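Local coordinates for abhydrolase domain-containing protein (Exiguobacterium antarcticum, PDB 5H3H) that acts as an esterase of the alpha/beta hydrolase fold, probably with perhydrolase activity that makes or uses peracids such as ethaneperoxoic acid, at residues Q151-M156 with V182-H187; M137-V142 with L196-L201; E38-R43 with G249-E254. All coordinates share one frame; numbering follows the deposited sequence.

Contact 1: Q151-M156 with V182-H187; sequences QDRPSM and VDASSH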
# COMPACT_ATOMS: atom_id res chain seq x y z
N GLN B 151 -35.45 -15.58 -3.34
CA GLN B 151 -36.88 -15.90 -3.41
C GLN B 151 -37.78 -14.75 -3.77
O GLN B 151 -38.77 -14.98 -4.44
CB GLN B 151 -37.29 -16.36 -2.04
CG GLN B 151 -36.61 -17.66 -1.69
CD GLN B 151 -37.11 -18.15 -0.37
OE1 GLN B 151 -36.82 -17.56 0.68
NE2 GLN B 151 -37.93 -19.19 -0.41
N ASP B 152 -37.45 -13.53 -3.32
CA ASP B 152 -38.32 -12.35 -3.50
C ASP B 152 -37.42 -11.15 -3.16
O ASP B 152 -37.46 -10.66 -2.05
CB ASP B 152 -39.50 -12.44 -2.47
CG ASP B 152 -40.86 -12.09 -3.05
OD1 ASP B 152 -41.39 -12.93 -3.83
OD2 ASP B 152 -41.47 -11.04 -2.65
N ARG B 153 -36.62 -10.70 -4.13
CA ARG B 153 -35.68 -9.58 -3.87
C ARG B 153 -36.41 -8.25 -3.60
O ARG B 153 -36.09 -7.55 -2.64
CB ARG B 153 -34.59 -9.52 -4.97
CG ARG B 153 -33.50 -8.46 -4.73
CD ARG B 153 -32.37 -8.64 -5.74
NE ARG B 153 -32.89 -8.43 -7.09
CZ ARG B 153 -32.92 -7.26 -7.72
NH1 ARG B 153 -33.45 -7.21 -8.92
NH2 ARG B 153 -32.42 -6.14 -7.15
N PRO B 154 -37.42 -7.89 -4.37
CA PRO B 154 -38.04 -6.60 -3.99
C PRO B 154 -38.66 -6.58 -2.59
O PRO B 154 -38.63 -5.53 -1.92
CB PRO B 154 -39.12 -6.40 -5.06
CG PRO B 154 -38.71 -7.24 -6.18
CD PRO B 154 -37.87 -8.37 -5.67
N SER B 155 -39.21 -7.72 -2.14
CA SER B 155 -39.78 -7.79 -0.72
C SER B 155 -38.70 -7.67 0.36
O SER B 155 -38.87 -6.95 1.37
CB SER B 155 -40.62 -9.03 -0.52
OG SER B 155 -41.75 -8.97 -1.37
N MET B 156 -37.57 -8.34 0.10
CA MET B 156 -36.32 -8.26 0.90
C MET B 156 -35.95 -6.81 1.04
O MET B 156 -35.69 -6.32 2.17
CB MET B 156 -35.19 -9.05 0.23
CG MET B 156 -33.93 -9.11 1.06
SD MET B 156 -32.91 -7.64 0.98
CE MET B 156 -32.21 -7.82 -0.68
N VAL B 182 -33.59 -1.89 -6.65
CA VAL B 182 -34.16 -2.91 -7.55
C VAL B 182 -33.38 -3.01 -8.87
O VAL B 182 -33.22 -4.10 -9.37
CB VAL B 182 -35.65 -2.77 -7.82
CG1 VAL B 182 -36.45 -2.63 -6.52
CG2 VAL B 182 -35.92 -1.65 -8.74
N ASP B 183 -32.77 -1.91 -9.29
CA ASP B 183 -31.84 -1.85 -10.41
C ASP B 183 -30.61 -2.74 -10.28
O ASP B 183 -30.04 -3.17 -11.28
CB ASP B 183 -31.36 -0.39 -10.61
CG ASP B 183 -30.30 -0.26 -11.69
OD1 ASP B 183 -30.65 -0.17 -12.89
OD2 ASP B 183 -29.10 -0.29 -11.35
N ALA B 184 -30.19 -3.00 -9.08
CA ALA B 184 -29.04 -3.80 -8.83
C ALA B 184 -29.22 -5.21 -9.44
O ALA B 184 -30.34 -5.77 -9.52
CB ALA B 184 -28.80 -3.88 -7.35
N SER B 185 -28.14 -5.76 -9.96
CA SER B 185 -28.15 -7.17 -10.35
C SER B 185 -28.50 -8.08 -9.13
O SER B 185 -27.99 -7.86 -8.04
CB SER B 185 -26.78 -7.57 -10.93
OG SER B 185 -25.78 -7.64 -9.90
N SER B 186 -29.34 -9.09 -9.31
CA SER B 186 -29.66 -10.00 -8.22
C SER B 186 -28.40 -10.71 -7.71
O SER B 186 -28.22 -10.88 -6.50
CB SER B 186 -30.68 -11.05 -8.66
OG SER B 186 -30.28 -11.58 -9.93
N HIS B 187 -27.52 -11.06 -8.66
CA HIS B 187 -26.38 -11.94 -8.32
C HIS B 187 -25.25 -11.14 -7.67
O HIS B 187 -24.60 -11.63 -6.76
CB HIS B 187 -25.90 -12.71 -9.48
CG HIS B 187 -25.64 -11.89 -10.69
ND1 HIS B 187 -24.36 -11.68 -11.15
CD2 HIS B 187 -26.44 -11.13 -11.46
CE1 HIS B 187 -24.41 -10.93 -12.23
NE2 HIS B 187 -25.66 -10.59 -12.45
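Arg-153, at the start of helix 153-164, reaches across to the linker between helices 171-182 and 186-198 and carries nearly all of this contact. Its CB bond points toward the linker. CG lies anti to the backbone N (chi1 -175°), and the chain runs out straight until a bend at chi3 turns the guanidinium to meet the backbone carbonyl of Val-182. The grip is end-on: NH1 and NH2 both donate to the single oxygen Val-182 O, at 3.2 Å from NH1 and 3.1 Å from NH2. That oxygen sits at the edge of the guanidinium, almost exactly in its plane, with each N-H bent to 148°. Seen from the carbonyl, the two donors differ: NH1 lies in the carbonyl plane, whereas NH2 stands well above it and away from a lone pair.

One face of the guanidinium is turned to the residues that follow. Ala-184 O lies over that face, 3.2 Å from Arg-153 NH2, too poorly angled to count as a hydrogen bond. Ser-186, the first residue of helix 186-198, lies along the arm, its CA 3.8 Å from Arg-153 NE and its CB at a similar distance from NE, so the serine meets the arginine through carbon and not through its hydroxyl.

Ser-185, the residue before, N-caps helix 186-198: its OG bonds Gly-188 N and also Gly-58 O.

Carbonyls at a helix C-terminus commonly lack an in-helix donor, and at Val-182 O the arginine supplies two N-H groups. The helix dipole and the nearby Ala-184 carbonyl would probably favour the positive charge here, so that one charged group bonds the end of helix 171-182 and packs on the start of helix 186-198.

Contact 2: M137-V142 with L196-L201; sequences MTKDEV and LRDEDL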
# COMPACT_ATOMS: atom_id res chain seq x y z
N MET B 137 -25.20 -7.55 12.88
CA MET B 137 -25.88 -8.76 12.52
C MET B 137 -24.97 -9.97 12.78
O MET B 137 -23.77 -9.84 12.73
CB MET B 137 -26.28 -8.69 11.04
CG MET B 137 -27.27 -7.59 10.74
SD MET B 137 -27.86 -7.72 9.02
CE MET B 137 -28.94 -6.29 9.08
N THR B 138 -25.52 -11.13 13.09
CA THR B 138 -24.68 -12.32 13.22
C THR B 138 -24.56 -12.74 11.80
O THR B 138 -25.28 -12.21 10.94
CB THR B 138 -25.36 -13.41 14.03
OG1 THR B 138 -26.63 -13.74 13.41
CG2 THR B 138 -25.64 -12.91 15.43
N LYS B 139 -23.66 -13.68 11.54
CA LYS B 139 -23.58 -14.31 10.24
C LYS B 139 -24.87 -14.96 9.76
O LYS B 139 -25.17 -14.97 8.53
CB LYS B 139 -22.51 -15.39 10.23
CG LYS B 139 -21.21 -14.85 9.75
CD LYS B 139 -20.21 -15.97 9.68
CE LYS B 139 -18.90 -15.45 9.14
NZ LYS B 139 -17.89 -16.54 9.27
N ASP B 140 -25.63 -15.53 10.68
CA ASP B 140 -26.86 -16.20 10.28
C ASP B 140 -27.95 -15.16 9.88
O ASP B 140 -28.72 -15.43 8.93
CB ASP B 140 -27.30 -17.24 11.35
CG ASP B 140 -26.20 -18.33 11.63
OD1 ASP B 140 -25.28 -18.58 10.80
OD2 ASP B 140 -26.25 -18.96 12.72
N GLU B 141 -27.96 -13.97 10.50
CA GLU B 141 -28.84 -12.90 9.99
C GLU B 141 -28.56 -12.47 8.54
O GLU B 141 -29.47 -12.11 7.83
CB GLU B 141 -28.92 -11.69 10.92
CG GLU B 141 -29.76 -11.96 12.17
CD GLU B 141 -29.49 -11.05 13.36
OE1 GLU B 141 -30.36 -10.97 14.25
OE2 GLU B 141 -28.41 -10.45 13.46
N VAL B 142 -27.32 -12.50 8.09
CA VAL B 142 -27.03 -12.09 6.71
C VAL B 142 -27.36 -13.21 5.72
O VAL B 142 -27.84 -12.95 4.60
CB VAL B 142 -25.57 -11.56 6.53
CG1 VAL B 142 -25.31 -10.29 7.35
CG2 VAL B 142 -24.56 -12.59 6.94
N LEU B 196 -20.06 -8.96 2.75
CA LEU B 196 -20.51 -8.33 4.01
C LEU B 196 -20.46 -9.31 5.16
O LEU B 196 -20.00 -8.98 6.26
CB LEU B 196 -21.89 -7.66 3.94
CG LEU B 196 -21.93 -6.29 3.28
CD1 LEU B 196 -23.32 -6.03 2.72
CD2 LEU B 196 -21.48 -5.17 4.20
N ARG B 197 -20.85 -10.55 4.90
CA ARG B 197 -20.90 -11.46 5.99
C ARG B 197 -19.49 -11.77 6.50
O ARG B 197 -19.29 -11.84 7.71
CB ARG B 197 -21.70 -12.73 5.63
CG ARG B 197 -21.06 -13.90 4.97
CD ARG B 197 -21.46 -15.22 5.68
NE ARG B 197 -22.33 -16.03 4.86
CZ ARG B 197 -21.96 -16.76 3.82
NH1 ARG B 197 -20.69 -16.82 3.39
NH2 ARG B 197 -22.89 -17.44 3.18
N ASP B 198 -18.54 -11.88 5.58
CA ASP B 198 -17.27 -12.57 5.87
C ASP B 198 -16.07 -11.67 6.06
O ASP B 198 -15.11 -12.08 6.70
CB ASP B 198 -16.92 -13.54 4.76
CG ASP B 198 -17.81 -14.77 4.71
OD1 ASP B 198 -18.56 -15.11 5.67
OD2 ASP B 198 -17.77 -15.43 3.67
N GLU B 199 -16.08 -10.46 5.51
CA GLU B 199 -14.90 -9.60 5.48
C GLU B 199 -14.63 -9.02 6.87
O GLU B 199 -15.54 -8.73 7.62
CB GLU B 199 -15.05 -8.47 4.46
CG GLU B 199 -15.09 -8.90 3.01
CD GLU B 199 -13.74 -8.93 2.33
OE1 GLU B 199 -12.71 -8.58 2.94
OE2 GLU B 199 -13.69 -9.30 1.16
N ASP B 200 -13.35 -8.85 7.21
CA ASP B 200 -12.95 -8.47 8.56
C ASP B 200 -11.70 -7.58 8.43
O ASP B 200 -10.64 -8.07 8.07
CB ASP B 200 -12.67 -9.75 9.41
CG ASP B 200 -11.84 -9.47 10.74
OD1 ASP B 200 -11.55 -8.29 11.12
OD2 ASP B 200 -11.47 -10.46 11.40
N LEU B 201 -11.86 -6.29 8.67
CA LEU B 201 -10.76 -5.35 8.53
C LEU B 201 -10.13 -4.95 9.87
O LEU B 201 -9.40 -3.95 9.90
CB LEU B 201 -11.22 -4.08 7.80
CG LEU B 201 -11.94 -4.30 6.46
CD1 LEU B 201 -12.44 -2.99 5.88
CD2 LEU B 201 -11.05 -4.99 5.44
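Lys-139 and Arg-197 bring their CA atoms to 5.8 Å, the nearest approach of the backbones, where the first turn of helix 139-149 meets the last turn of helix 186-198. The lysine chain, extended beyond CG, crosses the arginine at about a right angle, its CG 4.1 Å from Arg-197 CD. Farther out, Lys-139 CE comes within 3.5 Å of Asp-198 OD1, while Lys-139 NZ forms only a long salt bridge to that oxygen, at 3.9 Å.

Arg-197 is bent at chi2 and chi3, which folds its guanidinium back to its own neighbour: NH1 donates to the syn side of Asp-198 OD2 at 3.2 Å. Asp-198 thus takes a cation on each carboxylate oxygen, and Arg-197 NH2 bridges to Asp-143 of helix 139-149. Replacing Arg-197 by an alanine would probably leave Asp-143 without this cation and Asp-198 with the long Lys-139 bridge as its remaining partner in this network.

Val-142 points its CB toward Arg-197 and packs on Phe-127; Leu-196 touches the bound ethaneperoxoic acid. Thr-138 and Glu-141 form a capping box starting helix 139-149. The salt bridges join helices inserted between strands 114-120 and 211-217, consistent with the cap many alpha/beta hydrolases carry there.

Contact 3: E38-R43 with G249-E254; sequences EYQKNR and GMFLDE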
# COMPACT_ATOMS: atom_id res chain seq x y z
N GLU B 38 -27.32 11.80 -4.55
CA GLU B 38 -27.71 12.96 -5.36
C GLU B 38 -27.80 14.31 -4.60
O GLU B 38 -27.35 15.31 -5.13
CB GLU B 38 -28.99 12.70 -6.17
CG GLU B 38 -30.33 13.11 -5.56
CD GLU B 38 -31.50 12.86 -6.53
OE1 GLU B 38 -31.39 11.96 -7.42
OE2 GLU B 38 -32.51 13.58 -6.45
N TYR B 39 -28.41 14.30 -3.39
CA TYR B 39 -28.57 15.50 -2.54
C TYR B 39 -27.21 16.12 -2.12
O TYR B 39 -27.10 17.34 -2.01
CB TYR B 39 -29.51 15.22 -1.33
CG TYR B 39 -30.88 14.86 -1.82
CD1 TYR B 39 -31.70 15.83 -2.35
CD2 TYR B 39 -31.26 13.50 -1.97
CE1 TYR B 39 -32.92 15.50 -2.94
CE2 TYR B 39 -32.46 13.18 -2.55
CZ TYR B 39 -33.30 14.19 -3.04
OH TYR B 39 -34.52 13.89 -3.63
N GLN B 40 -26.21 15.28 -1.91
CA GLN B 40 -24.85 15.70 -1.63
C GLN B 40 -24.16 16.17 -2.88
O GLN B 40 -23.53 17.19 -2.90
CB GLN B 40 -24.03 14.57 -1.00
CG GLN B 40 -24.45 14.30 0.44
CD GLN B 40 -25.81 13.65 0.54
OE1 GLN B 40 -26.03 12.63 -0.07
NE2 GLN B 40 -26.70 14.22 1.31
N LYS B 41 -24.32 15.43 -3.96
CA LYS B 41 -23.68 15.77 -5.24
C LYS B 41 -24.09 17.17 -5.68
O LYS B 41 -23.23 17.90 -6.21
CB LYS B 41 -24.05 14.72 -6.32
CG LYS B 41 -23.76 15.12 -7.75
CD LYS B 41 -24.48 14.20 -8.73
CE LYS B 41 -25.98 14.46 -8.75
NZ LYS B 41 -26.73 13.57 -9.67
N ASN B 42 -25.36 17.51 -5.50
CA ASN B 42 -25.88 18.83 -5.97
C ASN B 42 -25.08 19.93 -5.31
O ASN B 42 -24.63 20.86 -5.98
CB ASN B 42 -27.33 19.07 -5.64
CG ASN B 42 -28.27 18.14 -6.37
OD1 ASN B 42 -27.96 17.61 -7.45
ND2 ASN B 42 -29.46 17.96 -5.78
N ARG B 43 -24.87 19.79 -4.01
CA ARG B 43 -24.06 20.77 -3.27
C ARG B 43 -22.58 20.75 -3.64
O ARG B 43 -22.00 21.82 -3.80
CB ARG B 43 -24.23 20.67 -1.75
CG ARG B 43 -23.70 21.88 -0.94
CD ARG B 43 -24.61 23.11 -0.97
NE ARG B 43 -26.00 22.72 -0.71
CZ ARG B 43 -27.08 23.49 -0.90
NH1 ARG B 43 -26.95 24.77 -1.32
NH2 ARG B 43 -28.31 22.99 -0.64
N GLY B 249 -29.47 5.74 7.04
CA GLY B 249 -29.57 6.68 5.93
C GLY B 249 -29.49 8.11 6.34
O GLY B 249 -30.42 8.86 6.08
N MET B 250 -28.36 8.54 6.93
CA MET B 250 -28.26 9.94 7.33
C MET B 250 -28.39 10.93 6.20
O MET B 250 -28.73 12.10 6.41
CB MET B 250 -27.04 10.25 8.15
CG MET B 250 -25.70 9.82 7.65
SD MET B 250 -24.59 9.40 9.07
CE MET B 250 -23.94 8.02 8.17
N PHE B 251 -28.04 10.47 5.01
CA PHE B 251 -28.04 11.36 3.84
C PHE B 251 -29.44 11.88 3.49
O PHE B 251 -29.55 12.87 2.77
CB PHE B 251 -27.35 10.67 2.68
CG PHE B 251 -28.00 9.40 2.27
CD1 PHE B 251 -29.05 9.40 1.37
CD2 PHE B 251 -27.52 8.19 2.75
CE1 PHE B 251 -29.69 8.21 0.98
CE2 PHE B 251 -28.15 7.01 2.37
CZ PHE B 251 -29.20 7.02 1.47
N LEU B 252 -30.50 11.24 4.03
CA LEU B 252 -31.85 11.77 4.05
C LEU B 252 -32.41 12.09 5.45
O LEU B 252 -33.19 13.03 5.58
CB LEU B 252 -32.79 10.76 3.41
CG LEU B 252 -32.55 10.29 1.99
CD1 LEU B 252 -33.70 9.35 1.63
CD2 LEU B 252 -32.46 11.45 1.01
N ASP B 253 -32.10 11.30 6.48
CA ASP B 253 -32.60 11.57 7.84
C ASP B 253 -32.15 12.99 8.32
O ASP B 253 -32.97 13.69 8.93
CB ASP B 253 -32.12 10.51 8.87
CG ASP B 253 -32.92 9.20 8.85
OD1 ASP B 253 -34.08 9.15 8.41
OD2 ASP B 253 -32.40 8.20 9.37
N GLU B 254 -30.90 13.38 8.03
CA GLU B 254 -30.31 14.70 8.37
C GLU B 254 -29.58 15.23 7.16
O GLU B 254 -28.42 15.57 7.19
CB GLU B 254 -29.37 14.65 9.61
CG GLU B 254 -30.10 14.50 10.97
CD GLU B 254 -29.18 14.36 12.22
OE1 GLU B 254 -28.96 13.20 12.72
OE2 GLU B 254 -28.67 15.40 12.71
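Gln-40 of helix 38-46 reaches Phe-251 of the short helix 250-253 with its amide, while Tyr-39 beside it meets Leu-252. From CB, which does not itself touch the other segment, the glutamine runs to CG, set beside the backbone N (chi1 -72°), and then bends at chi2 (71°), which swings the amide across to Phe-251. There CD lies 4.0 Å from Phe-251 CB. OE1 comes closer to the same carbon, at 3.6 Å. NE2 goes to the backbone, donating to Phe-251 O at 3.5 Å in a bond that is weak, though fairly straight. The amide thus lies against the root of the phenylalanine, its plane 69° from that of the ring, and the two side chains cross at about a right angle.

The Phe-251 ring leads away from this amide and packs edge-to-face with Phe-95, itself a ligand-pocket residue. Thr-259 and Leu-262 of helix 255-267 also touch the Gln-40 side chain.

The second pair is apolar. Tyr-39 turns its CB toward helix 250-253; CD2 and CE2 are its ring atoms nearest Leu-252 CD2, at 3.8 Å for Tyr-39 CD2, and the side chains cross at a slant. Leu-173 of helix 171-182 touches both side chains.

Within the short helix, Gly-249 O accepts from both Leu-252 N and Asp-253 N in the first turn.

A buried amide with one weak bond to a main-chain oxygen, flanked by an apolar pair, makes a joint that relies on shape more than on polar strength. Gly-249 follows His-248, a ligand-pocket residue and the probable triad histidine, so the contact lies just beyond that residue in the chain and packs against the turn that follows it.

Contact 3 closes the longest loop of the three, and contact 2 is nested inside it, with contact 1 nested in turn inside contact 2. Contacts 1 and 2 have centres about 19 Å apart and share helix 186-198, contact 1 at its start and contact 2 at its end; their other partners, helices 153-164 and 139-149, are neighbours in the chain. Contact 3 lies about 24 Å from contact 1 and 27 Å from contact 2, centre to centre. The first two therefore hold together the helices inserted after strand 114-120, while the third joins helix 38-46 to helix 250-253, near the ligand pocket, on the other side of the chain's centre from contact 2.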